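Local coordinates for protein 3,4-dihydroxy-2-butanone 4-phosphate synthase (Candida albicans, PDB 1TKS) that converts D-ribulose 5-phosphate to formate and 3,4-dihydroxy-2-butanone 4-phosphate in riboflavin biosynthesis, at residues Q69-P74 with S118-F123; I89-A94 with A107-S112; E9-A14 with K191-N196. All blocks are in the same frame, centred on the assembly; numbering follows the deposited sequence.

Contact 1. Residues Q69-P74 with S118-F123; sequences QLELPP and SKPQDF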
ATOM      1  N   GLN B  69      19.317   5.966  12.934  1.00 14.82           N
ATOM      2  CA  GLN B  69      20.181   6.973  12.321  1.00 15.53           C
ATOM      3  C   GLN B  69      19.373   7.929  11.450  1.00 14.79           C
ATOM      4  O   GLN B  69      19.629   9.134  11.432  1.00 15.60           O
ATOM      5  CB  GLN B  69      21.269   6.303  11.471  1.00 17.74           C
ATOM      6  CG  GLN B  69      22.266   7.286  10.871  1.00 22.30           C
ATOM      7  CD  GLN B  69      23.388   6.604  10.107  1.00 26.12           C
ATOM      8  OE1 GLN B  69      23.173   6.046   9.030  1.00 29.25           O
ATOM      9  NE2 GLN B  69      24.593   6.640  10.667  1.00 28.04           N
ATOM     10  N   LEU B  70      18.392   7.385  10.736  1.00 13.65           N
ATOM     11  CA  LEU B  70      17.545   8.183   9.858  1.00 13.51           C
ATOM     12  C   LEU B  70      16.382   8.833  10.599  1.00 14.04           C
ATOM     13  O   LEU B  70      15.573   9.535   9.995  1.00 13.81           O
ATOM     14  CB  LEU B  70      17.003   7.310   8.722  1.00 14.73           C
ATOM     15  CG  LEU B  70      18.042   6.765   7.737  1.00 14.52           C
ATOM     16  CD1 LEU B  70      17.368   5.831   6.744  1.00 15.55           C
ATOM     17  CD2 LEU B  70      18.718   7.923   7.015  1.00 17.63           C
ATOM     18  N   GLU B  71      16.313   8.605  11.908  1.00 14.04           N
ATOM     19  CA  GLU B  71      15.251   9.151  12.746  1.00 16.03           C
ATOM     20  C   GLU B  71      13.874   8.670  12.305  1.00 15.91           C
ATOM     21  O   GLU B  71      12.954   9.464  12.106  1.00 17.00           O
ATOM     22  CB  GLU B  71      15.296  10.683  12.748  1.00 17.24           C
ATOM     23  CG  GLU B  71      16.565  11.254  13.359  1.00 19.95           C
ATOM     24  CD  GLU B  71      16.538  12.769  13.467  1.00 22.01           C
ATOM     25  OE1 GLU B  71      17.541  13.345  13.935  1.00 24.34           O
ATOM     26  OE2 GLU B  71      15.517  13.378  13.084  1.00 23.80           O
ATOM     27  N   LEU B  72      13.752   7.358  12.148  1.00 14.78           N
ATOM     28  CA  LEU B  72      12.498   6.730  11.756  1.00 14.66           C
ATOM     29  C   LEU B  72      12.037   5.870  12.932  1.00 15.48           C
ATOM     30  O   LEU B  72      12.223   4.653  12.942  1.00 15.71           O
ATOM     31  CB  LEU B  72      12.708   5.860  10.510  1.00 13.50           C
ATOM     32  CG  LEU B  72      13.048   6.603   9.213  1.00 12.43           C
ATOM     33  CD1 LEU B  72      13.381   5.599   8.112  1.00 11.99           C
ATOM     34  CD2 LEU B  72      11.871   7.480   8.801  1.00 13.93           C
ATOM     35  N   PRO B  73      11.437   6.505  13.952  1.00 16.85           N
ATOM     36  CA  PRO B  73      10.962   5.779  15.131  1.00 17.44           C
ATOM     37  C   PRO B  73       9.706   4.958  14.868  1.00 16.81           C
ATOM     38  O   PRO B  73       9.002   5.177  13.880  1.00 16.86           O
ATOM     39  CB  PRO B  73      10.721   6.895  16.142  1.00 17.68           C
ATOM     40  CG  PRO B  73      10.242   8.013  15.277  1.00 18.12           C
ATOM     41  CD  PRO B  73      11.201   7.953  14.098  1.00 18.32           C
ATOM     42  N   PRO B  74       9.420   3.987  15.749  1.00 16.47           N
ATOM     43  CA  PRO B  74       8.237   3.139  15.605  1.00 17.14           C
ATOM     44  C   PRO B  74       7.000   4.017  15.473  1.00 16.70           C
ATOM     45  O   PRO B  74       6.910   5.077  16.095  1.00 18.29           O
ATOM     46  CB  PRO B  74       8.241   2.328  16.897  1.00 17.80           C
ATOM     47  CG  PRO B  74       9.705   2.167  17.168  1.00 17.72           C
ATOM     48  CD  PRO B  74      10.230   3.560  16.904  1.00 16.04           C
ATOM     49  N   SER B 118      22.504   9.094   3.114  1.00 15.36           N
ATOM     50  CA  SER B 118      21.234   9.736   3.414  1.00 14.35           C
ATOM     51  C   SER B 118      21.199  10.239   4.843  1.00 14.59           C
ATOM     52  O   SER B 118      21.765   9.621   5.749  1.00 14.27           O
ATOM     53  CB  SER B 118      20.069   8.773   3.184  1.00 14.63           C
ATOM     54  OG  SER B 118      19.915   8.501   1.807  1.00 12.67           O
ATOM     55  N   LYS B 119      20.523  11.366   5.034  1.00 15.63           N
ATOM     56  CA  LYS B 119      20.397  11.984   6.344  1.00 16.59           C
ATOM     57  C   LYS B 119      18.930  12.091   6.741  1.00 15.91           C
ATOM     58  O   LYS B 119      18.042  12.103   5.887  1.00 15.35           O
ATOM     59  CB  LYS B 119      21.026  13.378   6.321  1.00 17.76           C
ATOM     60  CG  LYS B 119      22.479  13.395   5.870  1.00 21.86           C
ATOM     61  CD  LYS B 119      23.043  14.804   5.896  1.00 25.85           C
ATOM     62  CE  LYS B 119      24.451  14.856   5.319  1.00 27.98           C
ATOM     63  NZ  LYS B 119      25.396  13.959   6.041  1.00 30.63           N
ATOM     64  N   PRO B 120      18.656  12.180   8.051  1.00 15.71           N
ATOM     65  CA  PRO B 120      17.282  12.284   8.545  1.00 16.26           C
ATOM     66  C   PRO B 120      16.476  13.385   7.860  1.00 15.46           C
ATOM     67  O   PRO B 120      15.323  13.174   7.477  1.00 15.06           O
ATOM     68  CB  PRO B 120      17.473  12.558  10.037  1.00 16.75           C
ATOM     69  CG  PRO B 120      18.751  11.844  10.346  1.00 17.23           C
ATOM     70  CD  PRO B 120      19.618  12.208   9.167  1.00 16.01           C
ATOM     71  N   GLN B 121      17.087  14.556   7.694  1.00 16.52           N
ATOM     72  CA  GLN B 121      16.402  15.691   7.077  1.00 15.27           C
ATOM     73  C   GLN B 121      16.116  15.537   5.585  1.00 15.21           C
ATOM     74  O   GLN B 121      15.445  16.378   4.991  1.00 15.53           O
ATOM     75  CB  GLN B 121      17.188  16.989   7.320  1.00 18.15           C
ATOM     76  CG  GLN B 121      18.577  17.060   6.683  1.00 20.08           C
ATOM     77  CD  GLN B 121      19.679  16.455   7.546  1.00 22.86           C
ATOM     78  OE1 GLN B 121      20.866  16.602   7.244  1.00 25.93           O
ATOM     79  NE2 GLN B 121      19.293  15.774   8.620  1.00 20.45           N
ATOM     80  N   ASP B 122      16.617  14.461   4.987  1.00 12.75           N
ATOM     81  CA  ASP B 122      16.405  14.211   3.567  1.00 12.15           C
ATOM     82  C   ASP B 122      15.021  13.620   3.313  1.00 12.37           C
ATOM     83  O   ASP B 122      14.582  13.534   2.166  1.00 12.78           O
ATOM     84  CB  ASP B 122      17.463  13.240   3.033  1.00 13.10           C
ATOM     85  CG  ASP B 122      18.872  13.808   3.092  1.00 15.11           C
ATOM     86  OD1 ASP B 122      19.822  13.027   2.879  1.00 15.84           O
ATOM     87  OD2 ASP B 122      19.029  15.023   3.345  1.00 16.66           O
ATOM     88  N   PHE B 123      14.331  13.216   4.376  1.00 12.01           N
ATOM     89  CA  PHE B 123      13.011  12.611   4.217  1.00 11.95           C
ATOM     90  C   PHE B 123      11.848  13.407   4.786  1.00 12.81           C
ATOM     91  O   PHE B 123      11.985  14.144   5.767  1.00 13.97           O
ATOM     92  CB  PHE B 123      12.992  11.206   4.830  1.00 12.13           C
ATOM     93  CG  PHE B 123      14.032  10.281   4.262  1.00 12.55           C
ATOM     94  CD1 PHE B 123      15.348  10.331   4.715  1.00 13.70           C
ATOM     95  CD2 PHE B 123      13.703   9.373   3.261  1.00 11.47           C
ATOM     96  CE1 PHE B 123      16.322   9.489   4.178  1.00 12.69           C
ATOM     97  CE2 PHE B 123      14.668   8.527   2.719  1.00 11.90           C
ATOM     98  CZ  PHE B 123      15.982   8.585   3.178  1.00 12.89           C
TER
HETATM   99  O   HOH W   1      21.590   6.770   6.886  1.00 26.30           O
HETATM  100  O   HOH W   2      13.706  11.280   8.727  1.00 20.20           O
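Glu-71 and Pro-120 cross at about a right angle, the carboxylate end of the glutamate lying against the proline ring. The Glu-71 chain is extended beyond CG and crosses the ring, CD lying 3.6 Å from Pro-120 CB. Pro-120 CG, still beside the glutamate, also comes 3.0 Å from Gln-69 O, a tight approach. Leu-70 makes its contact through one methyl, CD2. With CG set beside its own backbone N and the chain then stretched (chi1 -65°, chi2 175°), Leu-70 CD2 arrives 3.7 Å from Ser-118 O and 4.0 Å from Phe-123 CE1, meeting the ring obliquely. No hydrogen bond joins the segments directly; Pro-120 CA makes a CA-H...O contact with Leu-70 O. A water ties the two backbones, donating to Leu-70 O at 2.9 Å and to Pro-120 O at 2.8 Å. On the other segment Lys-119 N hydrogen-bonds to Asp-122 OD1 at 2.8 Å, from above the carboxylate plane, bracing the 3-10 turn on which Pro-120 stands. Leu-70 and Phe-123 both continue onto Leu-113 of helix 103-114. Glu-71, with positive phi, ends helix 64-69 in a Schellman motif, and the whole is a helix C-terminus packed against a proline-led 3-10 turn.

Contact 2. Residues I89-A94 with A107-S112; sequences ITCDFA and ALTTRS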
ATOM      1  N   ILE B  89       7.270   5.391  11.316  1.00 10.48           N
ATOM      2  CA  ILE B  89       6.481   6.426  10.664  1.00  9.69           C
ATOM      3  C   ILE B  89       6.832   6.316   9.181  1.00  9.16           C
ATOM      4  O   ILE B  89       7.974   6.027   8.834  1.00 11.21           O
ATOM      5  CB  ILE B  89       6.871   7.817  11.186  1.00 12.62           C
ATOM      6  CG1 ILE B  89       6.806   7.819  12.711  1.00 16.78           C
ATOM      7  CG2 ILE B  89       5.950   8.880  10.601  1.00 14.03           C
ATOM      8  CD1 ILE B  89       7.420   9.045  13.351  1.00 18.70           C
ATOM      9  N   THR B  90       5.855   6.522   8.308  1.00  9.49           N
ATOM     10  CA  THR B  90       6.106   6.423   6.874  1.00  9.33           C
ATOM     11  C   THR B  90       6.935   7.605   6.393  1.00  8.23           C
ATOM     12  O   THR B  90       7.056   8.606   7.096  1.00  9.22           O
ATOM     13  CB  THR B  90       4.795   6.374   6.087  1.00  9.31           C
ATOM     14  OG1 THR B  90       4.005   7.525   6.405  1.00 10.69           O
ATOM     15  CG2 THR B  90       4.017   5.115   6.439  1.00 11.37           C
ATOM     16  N   CYS B  91       7.487   7.502   5.187  1.00  9.26           N
ATOM     17  CA  CYS B  91       8.320   8.572   4.660  1.00  8.66           C
ATOM     18  C   CYS B  91       8.469   8.568   3.140  1.00  7.60           C
ATOM     19  O   CYS B  91       8.199   7.568   2.467  1.00  8.18           O
ATOM     20  CB  CYS B  91       9.718   8.483   5.280  1.00  7.88           C
ATOM     21  SG  CYS B  91      10.649   7.018   4.722  1.00 11.10           S
ATOM     22  N   ASP B  92       8.898   9.718   2.626  1.00  9.09           N
ATOM     23  CA  ASP B  92       9.164   9.952   1.207  1.00  8.66           C
ATOM     24  C   ASP B  92      10.493  10.697   1.149  1.00  9.42           C
ATOM     25  O   ASP B  92      10.750  11.577   1.973  1.00 10.02           O
ATOM     26  CB  ASP B  92       8.115  10.877   0.582  1.00  9.53           C
ATOM     27  CG  ASP B  92       6.803  10.183   0.287  1.00 10.55           C
ATOM     28  OD1 ASP B  92       5.780  10.892   0.264  1.00 11.76           O
ATOM     29  OD2 ASP B  92       6.799   8.958   0.068  1.00  9.56           O
ATOM     30  N   PHE B  93      11.337  10.350   0.187  1.00  9.12           N
ATOM     31  CA  PHE B  93      12.602  11.058   0.027  1.00  9.87           C
ATOM     32  C   PHE B  93      12.166  12.379  -0.599  1.00 10.51           C
ATOM     33  O   PHE B  93      11.466  12.387  -1.612  1.00 11.77           O
ATOM     34  CB  PHE B  93      13.521  10.309  -0.933  1.00 10.62           C
ATOM     35  CG  PHE B  93      14.907  10.876  -1.015  1.00 12.25           C
ATOM     36  CD1 PHE B  93      15.744  10.858   0.095  1.00 11.47           C
ATOM     37  CD2 PHE B  93      15.386  11.405  -2.209  1.00 13.09           C
ATOM     38  CE1 PHE B  93      17.044  11.353   0.018  1.00 13.65           C
ATOM     39  CE2 PHE B  93      16.688  11.905  -2.298  1.00 13.17           C
ATOM     40  CZ  PHE B  93      17.516  11.877  -1.181  1.00 11.96           C
ATOM     41  N   ALA B  94      12.574  13.490   0.003  1.00 11.33           N
ATOM     42  CA  ALA B  94      12.185  14.814  -0.470  1.00 13.40           C
ATOM     43  C   ALA B  94      12.608  15.180  -1.890  1.00 14.07           C
ATOM     44  O   ALA B  94      11.763  15.374  -2.764  1.00 14.86           O
ATOM     45  CB  ALA B  94      12.695  15.871   0.501  1.00 14.63           C
ATOM     46  N   ALA B 107      10.475   3.967  -5.518  1.00  7.52           N
ATOM     47  CA  ALA B 107      11.756   3.314  -5.759  1.00  7.49           C
ATOM     48  C   ALA B 107      12.887   4.219  -5.270  1.00  8.00           C
ATOM     49  O   ALA B 107      13.835   3.751  -4.641  1.00  8.98           O
ATOM     50  CB  ALA B 107      11.924   3.014  -7.245  1.00  8.58           C
ATOM     51  N   LEU B 108      12.779   5.515  -5.557  1.00  8.61           N
ATOM     52  CA  LEU B 108      13.794   6.481  -5.139  1.00  8.68           C
ATOM     53  C   LEU B 108      13.882   6.536  -3.621  1.00  8.29           C
ATOM     54  O   LEU B 108      14.974   6.557  -3.056  1.00  9.04           O
ATOM     55  CB  LEU B 108      13.475   7.878  -5.694  1.00  9.00           C
ATOM     56  CG  LEU B 108      14.337   9.076  -5.266  1.00 10.59           C
ATOM     57  CD1 LEU B 108      15.810   8.791  -5.541  1.00 10.93           C
ATOM     58  CD2 LEU B 108      13.893  10.329  -6.025  1.00 10.91           C
ATOM     59  N   THR B 109      12.733   6.555  -2.958  1.00  7.58           N
ATOM     60  CA  THR B 109      12.720   6.599  -1.505  1.00  7.41           C
ATOM     61  C   THR B 109      13.361   5.336  -0.934  1.00  7.29           C
ATOM     62  O   THR B 109      14.141   5.400   0.018  1.00  8.43           O
ATOM     63  CB  THR B 109      11.285   6.737  -0.970  1.00  9.44           C
ATOM     64  OG1 THR B 109      10.761   8.013  -1.359  1.00  9.44           O
ATOM     65  CG2 THR B 109      11.257   6.621   0.548  1.00 10.60           C
ATOM     66  N   THR B 110      13.037   4.189  -1.523  1.00  8.59           N
ATOM     67  CA  THR B 110      13.587   2.924  -1.060  1.00  7.80           C
ATOM     68  C   THR B 110      15.112   2.889  -1.193  1.00  8.96           C
ATOM     69  O   THR B 110      15.810   2.484  -0.260  1.00  8.92           O
ATOM     70  CB  THR B 110      12.958   1.744  -1.827  1.00  7.25           C
ATOM     71  OG1 THR B 110      11.544   1.737  -1.588  1.00  7.05           O
ATOM     72  CG2 THR B 110      13.547   0.424  -1.362  1.00  7.44           C
ATOM     73  N   ARG B 111      15.633   3.321  -2.337  1.00  9.77           N
ATOM     74  CA  ARG B 111      17.078   3.326  -2.543  1.00 10.11           C
ATOM     75  C   ARG B 111      17.727   4.304  -1.564  1.00 10.15           C
ATOM     76  O   ARG B 111      18.817   4.050  -1.043  1.00 10.92           O
ATOM     77  CB  ARG B 111      17.423   3.727  -3.984  1.00  8.66           C
ATOM     78  CG  ARG B 111      16.929   2.758  -5.064  1.00  9.61           C
ATOM     79  CD  ARG B 111      17.611   3.023  -6.407  1.00  8.75           C
ATOM     80  NE  ARG B 111      17.414   4.398  -6.870  1.00  8.83           N
ATOM     81  CZ  ARG B 111      16.329   4.833  -7.506  1.00  8.26           C
ATOM     82  NH1 ARG B 111      15.325   4.003  -7.771  1.00  8.58           N
ATOM     83  NH2 ARG B 111      16.240   6.108  -7.865  1.00  8.96           N
ATOM     84  N   SER B 112      17.045   5.416  -1.311  1.00  8.70           N
ATOM     85  CA  SER B 112      17.556   6.433  -0.401  1.00  9.62           C
ATOM     86  C   SER B 112      17.634   5.926   1.034  1.00  9.67           C
ATOM     87  O   SER B 112      18.538   6.302   1.784  1.00  9.96           O
ATOM     88  CB  SER B 112      16.684   7.687  -0.482  1.00  9.53           C
ATOM     89  OG  SER B 112      16.724   8.236  -1.791  1.00 10.68           O
TER
HETATM   90  O   HOH W   3       8.164   7.631  -1.954  1.00  9.39           O
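Phe-93 lays one face of its ring against Ser-112, one turn along the helix from Thr-109 and Leu-108. Ser-112 OG stands 3.2 Å above the ring plane over its centre, and Ser-112 CB makes a CH-pi contact 3.8 Å from the centroid of the Phe-93 ring. The hydroxyl does not point its proton at the ring: Ser-112 OG donates to Leu-108 O at 2.7 Å. That carbonyl also accepts from Ser-112 N, the two donors reaching it from opposite faces of its plane. The phenylalanine gets there because CG is anti to its backbone N (chi1 -173°), which swings the ring over the helix; Leu-108 CG lies 4.0 Å from Phe-93 CD2. Thr-109 supplies the direct polar link. Its OG1 accepts Phe-93 N at 2.9 Å in a nearly straight bond (170°), while CG2, on the other branch, packs 3.7 Å from Cys-91 O. Thr-109 OG1 is also bonded to Asp-105 O one turn back in the helix, and a water lies between Thr-109 OG1 (2.7 Å) and Asp-92 OD2, whose protein partner is His-128 N. Phe-93 turns its edge to the face of Phe-123 (T-shaped). Strand 91-93 runs at 92° to the 107-112 part of helix 103-114; with 123-124 it forms a two-stranded antiparallel sheet whose strands are linked through the helix packed across it, away from the substrate and metal sites.

Contact 3. Residues E9-A14 with K191-N196; sequences EEALEA and KIININ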
ATOM      1  N   GLU B   9      23.227 -20.068  -1.783  1.00 10.08           N
ATOM      2  CA  GLU B   9      24.324 -19.370  -2.436  1.00 10.92           C
ATOM      3  C   GLU B   9      23.968 -18.882  -3.837  1.00  9.96           C
ATOM      4  O   GLU B   9      24.379 -17.790  -4.233  1.00 10.01           O
ATOM      5  CB  GLU B   9      25.593 -20.237  -2.425  1.00 11.15           C
ATOM      6  CG  GLU B   9      26.067 -20.489  -0.984  1.00 12.64           C
ATOM      7  CD  GLU B   9      27.491 -21.015  -0.851  1.00 13.36           C
ATOM      8  OE1 GLU B   9      27.983 -21.071   0.300  1.00 13.14           O
ATOM      9  OE2 GLU B   9      28.116 -21.375  -1.870  1.00 13.12           O
ATOM     10  N   GLU B  10      23.186 -19.667  -4.576  1.00 10.07           N
ATOM     11  CA  GLU B  10      22.778 -19.253  -5.914  1.00  9.48           C
ATOM     12  C   GLU B  10      21.766 -18.112  -5.786  1.00  9.89           C
ATOM     13  O   GLU B  10      21.784 -17.165  -6.573  1.00 10.07           O
ATOM     14  CB  GLU B  10      22.149 -20.421  -6.686  1.00  8.57           C
ATOM     15  CG  GLU B  10      23.039 -21.662  -6.857  1.00  9.18           C
ATOM     16  CD  GLU B  10      24.369 -21.394  -7.562  1.00 11.10           C
ATOM     17  OE1 GLU B  10      24.518 -20.335  -8.206  1.00 10.30           O
ATOM     18  OE2 GLU B  10      25.265 -22.264  -7.478  1.00 13.53           O
ATOM     19  N   ALA B  11      20.893 -18.195  -4.786  1.00  9.14           N
ATOM     20  CA  ALA B  11      19.893 -17.156  -4.574  1.00  8.74           C
ATOM     21  C   ALA B  11      20.541 -15.836  -4.172  1.00  9.19           C
ATOM     22  O   ALA B  11      20.083 -14.771  -4.582  1.00  9.24           O
ATOM     23  CB  ALA B  11      18.891 -17.595  -3.507  1.00  9.88           C
ATOM     24  N   LEU B  12      21.607 -15.901  -3.377  1.00  9.63           N
ATOM     25  CA  LEU B  12      22.289 -14.682  -2.954  1.00  9.84           C
ATOM     26  C   LEU B  12      22.926 -13.966  -4.137  1.00 11.58           C
ATOM     27  O   LEU B  12      22.925 -12.736  -4.199  1.00 10.91           O
ATOM     28  CB  LEU B  12      23.356 -14.997  -1.907  1.00 11.27           C
ATOM     29  CG  LEU B  12      22.841 -15.421  -0.527  1.00 12.49           C
ATOM     30  CD1 LEU B  12      24.027 -15.777   0.358  1.00 12.86           C
ATOM     31  CD2 LEU B  12      22.028 -14.294   0.100  1.00 12.54           C
ATOM     32  N   GLU B  13      23.472 -14.729  -5.079  1.00 10.75           N
ATOM     33  CA  GLU B  13      24.087 -14.115  -6.245  1.00 12.35           C
ATOM     34  C   GLU B  13      23.031 -13.397  -7.074  1.00 12.22           C
ATOM     35  O   GLU B  13      23.279 -12.315  -7.592  1.00 13.61           O
ATOM     36  CB  GLU B  13      24.809 -15.164  -7.091  1.00 13.66           C
ATOM     37  CG  GLU B  13      26.105 -15.634  -6.457  1.00 15.86           C
ATOM     38  CD  GLU B  13      27.103 -14.505  -6.295  1.00 16.41           C
ATOM     39  OE1 GLU B  13      27.904 -14.552  -5.337  1.00 19.64           O
ATOM     40  OE2 GLU B  13      27.101 -13.577  -7.134  1.00 15.40           O
ATOM     41  N   ALA B  14      21.848 -13.994  -7.193  1.00 10.22           N
ATOM     42  CA  ALA B  14      20.767 -13.371  -7.946  1.00 10.33           C
ATOM     43  C   ALA B  14      20.358 -12.083  -7.236  1.00 10.65           C
ATOM     44  O   ALA B  14      20.136 -11.049  -7.867  1.00 10.78           O
ATOM     45  CB  ALA B  14      19.576 -14.321  -8.041  1.00  9.72           C
ATOM     46  N   LYS B 191      13.765 -16.869  -8.649  1.00  9.65           N
ATOM     47  CA  LYS B 191      14.127 -17.963  -7.756  1.00  9.32           C
ATOM     48  C   LYS B 191      13.325 -17.902  -6.462  1.00  8.68           C
ATOM     49  O   LYS B 191      12.947 -16.824  -6.003  1.00 10.11           O
ATOM     50  CB  LYS B 191      15.625 -17.904  -7.447  1.00 10.57           C
ATOM     51  CG  LYS B 191      16.517 -18.308  -8.621  1.00 10.53           C
ATOM     52  CD  LYS B 191      17.947 -17.829  -8.405  1.00 12.03           C
ATOM     53  CE  LYS B 191      18.929 -18.547  -9.320  1.00 12.86           C
ATOM     54  NZ  LYS B 191      18.531 -18.477 -10.755  1.00 13.52           N
ATOM     55  N   ILE B 192      13.085 -19.069  -5.872  1.00  9.51           N
ATOM     56  CA  ILE B 192      12.301 -19.170  -4.644  1.00  9.11           C
ATOM     57  C   ILE B 192      13.112 -19.801  -3.518  1.00  9.99           C
ATOM     58  O   ILE B 192      13.833 -20.771  -3.737  1.00 10.56           O
ATOM     59  CB  ILE B 192      11.046 -20.044  -4.874  1.00 10.41           C
ATOM     60  CG1 ILE B 192      10.272 -19.530  -6.090  1.00 11.00           C
ATOM     61  CG2 ILE B 192      10.167 -20.046  -3.624  1.00 11.63           C
ATOM     62  CD1 ILE B 192       9.149 -20.443  -6.518  1.00 13.45           C
ATOM     63  N   ILE B 193      13.001 -19.240  -2.320  1.00  9.16           N
ATOM     64  CA  ILE B 193      13.700 -19.772  -1.151  1.00  8.62           C
ATOM     65  C   ILE B 193      12.748 -19.708   0.038  1.00  8.69           C
ATOM     66  O   ILE B 193      11.651 -19.159  -0.070  1.00  8.61           O
ATOM     67  CB  ILE B 193      14.958 -18.933  -0.775  1.00  8.16           C
ATOM     68  CG1 ILE B 193      14.563 -17.477  -0.508  1.00  8.73           C
ATOM     69  CG2 ILE B 193      15.997 -19.001  -1.885  1.00  7.51           C
ATOM     70  CD1 ILE B 193      15.628 -16.676   0.222  1.00 11.68           C
ATOM     71  N   ASN B 194      13.146 -20.285   1.164  1.00  8.19           N
ATOM     72  CA  ASN B 194      12.323 -20.194   2.358  1.00  8.70           C
ATOM     73  C   ASN B 194      13.219 -19.847   3.541  1.00  9.66           C
ATOM     74  O   ASN B 194      14.427 -20.101   3.513  1.00  8.75           O
ATOM     75  CB  ASN B 194      11.485 -21.474   2.580  1.00 10.19           C
ATOM     76  CG  ASN B 194      12.319 -22.706   2.873  1.00  9.85           C
ATOM     77  OD1 ASN B 194      12.821 -22.880   3.982  1.00 10.89           O
ATOM     78  ND2 ASN B 194      12.457 -23.579   1.878  1.00  9.38           N
ATOM     79  N   ILE B 195      12.634 -19.226   4.560  1.00  9.70           N
ATOM     80  CA  ILE B 195      13.390 -18.790   5.730  1.00 11.09           C
ATOM     81  C   ILE B 195      14.050 -19.915   6.501  1.00 12.25           C
ATOM     82  O   ILE B 195      15.168 -19.762   6.981  1.00 11.38           O
ATOM     83  CB  ILE B 195      12.500 -17.967   6.678  1.00 10.77           C
ATOM     84  CG1 ILE B 195      12.045 -16.696   5.957  1.00 11.60           C
ATOM     85  CG2 ILE B 195      13.262 -17.627   7.956  1.00 11.58           C
ATOM     86  CD1 ILE B 195      11.050 -15.855   6.734  1.00 10.97           C
ATOM     87  N   ASN B 196      13.358 -21.042   6.631  1.00 13.20           N
ATOM     88  CA  ASN B 196      13.924 -22.181   7.335  1.00 13.91           C
ATOM     89  C   ASN B 196      15.221 -22.567   6.642  1.00 14.18           C
ATOM     90  O   ASN B 196      16.239 -22.842   7.278  1.00 12.65           O
ATOM     91  CB  ASN B 196      12.953 -23.357   7.299  1.00 18.56           C
ATOM     92  CG  ASN B 196      12.331 -23.631   8.643  1.00 23.68           C
ATOM     93  OD1 ASN B 196      11.563 -22.823   9.166  1.00 27.06           O
ATOM     94  ND2 ASN B 196      12.667 -24.776   9.222  1.00 27.75           N
TER
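This is apolar helix-on-strand packing, in which helix 8-16 lies across strand 191-194, an outermost strand of the four-stranded mixed sheet. The segment axes approach to 9.2 Å, with 123° between their directions, and small alanines face the strand. Ala-11 CB meets Ile-193 CG2 at 3.6 Å, the closest touch between the segments. Ile-193 brings up that methyl by setting CG2 anti to its carbonyl carbon, with CG1 between the backbone N and the carbonyl carbon (chi1 58°). Two residues back along the strand, Lys-191 points toward the helix and carries its aliphatic chain across it: Lys-191 CD is 3.9 Å from Ala-14 CB, and CE lies 4.2 Å from Glu-10 O. The chain bends at its last torsion (chi4 53°), and Lys-191 NZ stays 6.8 Å from Glu-10 OE1, too far for a salt bridge. No hydrogen bond crosses between the segments, so hydrophobic packing does the work. Beneath the helix, strand 21-24 pairs in parallel with 191-194 and offers Leu-21 to Ala-11 and Lys-191. Helix 145-155 closes the side through Leu-152, which touches both Leu-12 and Ile-193.

In the fold
Contacts 1 and 2 form one neighbourhood, their centres about 10 Å apart, while contact 3 lies across the chain's centre, centre to centre about 30 Å from contact 1 and about 26 Å from contact 2. Phe-123 of contact 1 belongs to the short strand paired with strand 91-93 of contact 2, and Ser-118 OG bonds Ser-112 O between them. Contact 1 is the most exposed of the three, and one water bridges two backbone carbonyls. Contact 2 is buried, with a direct backbone-to-threonine bond and a ring on a hydroxyl. Contact 3, also buried, relies on alanine and isoleucine methyls and a lysine's aliphatic stem, joining the two ends of the chain at the main sheet.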